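Local coordinates for protein transcriptional regulator (Corynebacterium diphtheriae, PDB 3LMM) that is of unknown function but probably acts as a DNA-binding transcriptional regulator, at residues Lys280-Val285 with Val293-Arg298. Sequence-based numbering, arbitrary orientation.
Sequences KNNTVV and VPEIPR
Asn282 and Val293 pair through their backbones as an antiparallel, hydrogen-bonded bridge whose two bonds differ in quality. The nearly straight one runs from Val293 N to Asn282 O (2.7 Å, 166° at the hydrogen), with the donor tilted 24° from the carbonyl plane. The return bond, from Asn282 N to Val293 O at 3.0 Å, is bent and weak. Apolar packing continues the pairing: CG1 of Val284 lies 3.6 Å from CG2 of Val293, the two branched side chains meeting at an angle, and Pro410 covers Val284 from a neighbouring loop. The bridge belongs to a two-stranded β-hairpin, strands 282-286 and 289-293, which leads from helix 264-278 to helix 298-311, with Pro297 as N-cap of the latter. Beyond the paired strands Asn281 and Pro294 lie next to each other, CB against CB at 3.9 Å. NH1 of Arg298 comes equally near Asn281 CB, while one face of its guanidinium meets Pro294 CB, offset toward the rim. At the open end of the hairpin the contact is ionic. Lys280, though poorly ordered, is modelled bent at its last torsion (chi4 58°), with NZ in a 2.7 Å salt bridge to Glu295 OE2, nearly along its C-O axis. The same ammonium also pairs with Glu326, and the other carboxylate oxygen of Glu295 bonds to Ser329, which links the hairpin base to the turn between strands 320-325 and 330-336 of the six-stranded sheet.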
loop_
_atom_site.group_PDB
_atom_site.type_symbol
_atom_site.label_atom_id
_atom_site.label_comp_id
_atom_site.label_asym_id
_atom_site.label_seq_id
_atom_site.Cartn_x
_atom_site.Cartn_y
_atom_site.Cartn_z
ATOM N N LYS A 280 11.251 -0.309 25.839
ATOM C CA LYS A 280 11.892 -1.198 26.804
ATOM C C LYS A 280 12.284 -2.599 26.344
ATOM O O LYS A 280 13.461 -2.954 26.438
ATOM C CB LYS A 280 11.022 -1.299 28.052
ATOM C CG LYS A 280 10.743 0.040 28.699
ATOM C CD LYS A 280 9.678 -0.100 29.771
ATOM C CE LYS A 280 9.017 1.238 30.052
ATOM N NZ LYS A 280 8.413 1.810 28.808
ATOM N N ASN A 281 11.327 -3.404 25.882
ATOM C CA ASN A 281 11.641 -4.768 25.429
ATOM C C ASN A 281 11.978 -5.773 26.548
ATOM O O ASN A 281 13.108 -5.823 27.035
ATOM C CB ASN A 281 12.773 -4.695 24.392
ATOM C CG ASN A 281 13.619 -5.953 24.337
ATOM O OD1 ASN A 281 13.101 -7.065 24.392
ATOM N ND2 ASN A 281 14.929 -5.778 24.204
ATOM N N ASN A 282 10.991 -6.584 26.927
ATOM C CA ASN A 282 11.165 -7.566 27.986
ATOM C C ASN A 282 11.294 -9.011 27.489
ATOM O O ASN A 282 10.990 -9.324 26.342
ATOM C CB ASN A 282 10.011 -7.460 28.980
ATOM C CG ASN A 282 8.688 -7.227 28.298
ATOM O OD1 ASN A 282 8.373 -7.882 27.317
ATOM N ND2 ASN A 282 7.906 -6.280 28.813
ATOM N N THR A 283 11.734 -9.900 28.373
ATOM C CA THR A 283 11.942 -11.290 28.003
ATOM C C THR A 283 10.779 -12.232 28.314
ATOM O O THR A 283 10.277 -12.269 29.439
ATOM C CB THR A 283 13.236 -11.824 28.665
ATOM O OG1 THR A 283 13.007 -12.036 30.059
ATOM C CG2 THR A 283 14.376 -10.812 28.509
ATOM N N VAL A 284 10.370 -12.997 27.298
ATOM C CA VAL A 284 9.283 -13.976 27.418
ATOM C C VAL A 284 9.867 -15.402 27.361
ATOM O O VAL A 284 10.858 -15.664 26.666
ATOM C CB VAL A 284 8.226 -13.828 26.273
ATOM C CG1 VAL A 284 8.056 -12.363 25.892
ATOM C CG2 VAL A 284 8.617 -14.663 25.068
ATOM N N VAL A 285 9.245 -16.326 28.082
ATOM C CA VAL A 285 9.722 -17.702 28.119
ATOM C C VAL A 285 8.694 -18.696 27.578
ATOM O O VAL A 285 7.522 -18.662 27.951
ATOM C CB VAL A 285 10.091 -18.100 29.564
ATOM C CG1 VAL A 285 10.676 -19.498 29.588
ATOM C CG2 VAL A 285 11.055 -17.098 30.143
ATOM N N VAL A 293 11.415 -9.726 23.665
ATOM C CA VAL A 293 10.314 -9.170 22.864
ATOM C C VAL A 293 9.962 -7.733 23.284
ATOM O O VAL A 293 9.565 -7.500 24.428
ATOM C CB VAL A 293 9.047 -10.022 23.045
ATOM C CG1 VAL A 293 7.910 -9.429 22.260
ATOM C CG2 VAL A 293 9.318 -11.448 22.649
ATOM N N PRO A 294 10.078 -6.754 22.361
ATOM C CA PRO A 294 9.745 -5.369 22.741
ATOM C C PRO A 294 8.273 -5.123 23.139
ATOM O O PRO A 294 7.375 -5.854 22.722
ATOM C CB PRO A 294 10.185 -4.555 21.518
ATOM C CG PRO A 294 10.051 -5.522 20.388
ATOM C CD PRO A 294 10.549 -6.829 20.966
ATOM N N GLU A 295 8.048 -4.098 23.962
ATOM C CA GLU A 295 6.712 -3.739 24.429
ATOM C C GLU A 295 5.748 -3.652 23.274
ATOM O O GLU A 295 4.559 -3.900 23.426
ATOM C CB GLU A 295 6.720 -2.395 25.133
ATOM C CG GLU A 295 7.715 -2.248 26.247
ATOM C CD GLU A 295 7.071 -1.638 27.459
ATOM O OE1 GLU A 295 6.233 -2.343 28.072
ATOM O OE2 GLU A 295 7.379 -0.464 27.783
ATOM N N ILE A 296 6.244 -3.213 22.128
ATOM C CA ILE A 296 5.412 -3.177 20.933
ATOM C C ILE A 296 6.303 -3.487 19.742
ATOM O O ILE A 296 7.403 -2.950 19.617
ATOM C CB ILE A 296 4.650 -1.830 20.735
ATOM C CG1 ILE A 296 5.601 -0.683 20.489
ATOM C CG2 ILE A 296 3.800 -1.535 21.954
ATOM C CD1 ILE A 296 4.847 0.641 20.333
ATOM N N PRO A 297 5.849 -4.389 18.867
ATOM C CA PRO A 297 6.624 -4.775 17.686
ATOM C C PRO A 297 7.264 -3.630 16.924
ATOM O O PRO A 297 6.578 -2.755 16.409
ATOM C CB PRO A 297 5.619 -5.555 16.852
ATOM C CG PRO A 297 4.272 -5.051 17.340
ATOM C CD PRO A 297 4.489 -4.951 18.817
ATOM N N ARG A 298 8.589 -3.658 16.853
ATOM C CA ARG A 298 9.355 -2.634 16.156
ATOM C C ARG A 298 8.690 -2.164 14.854
ATOM O O ARG A 298 8.502 -0.961 14.634
ATOM C CB ARG A 298 10.759 -3.166 15.874
ATOM C CG ARG A 298 11.552 -3.415 17.141
ATOM C CD ARG A 298 12.189 -2.137 17.621
ATOM N NE ARG A 298 12.361 -2.090 19.073
ATOM C CZ ARG A 298 13.201 -2.856 19.761
ATOM N NH1 ARG A 298 13.276 -2.730 21.082
ATOM N NH2 ARG A 298 13.957 -3.749 19.129
#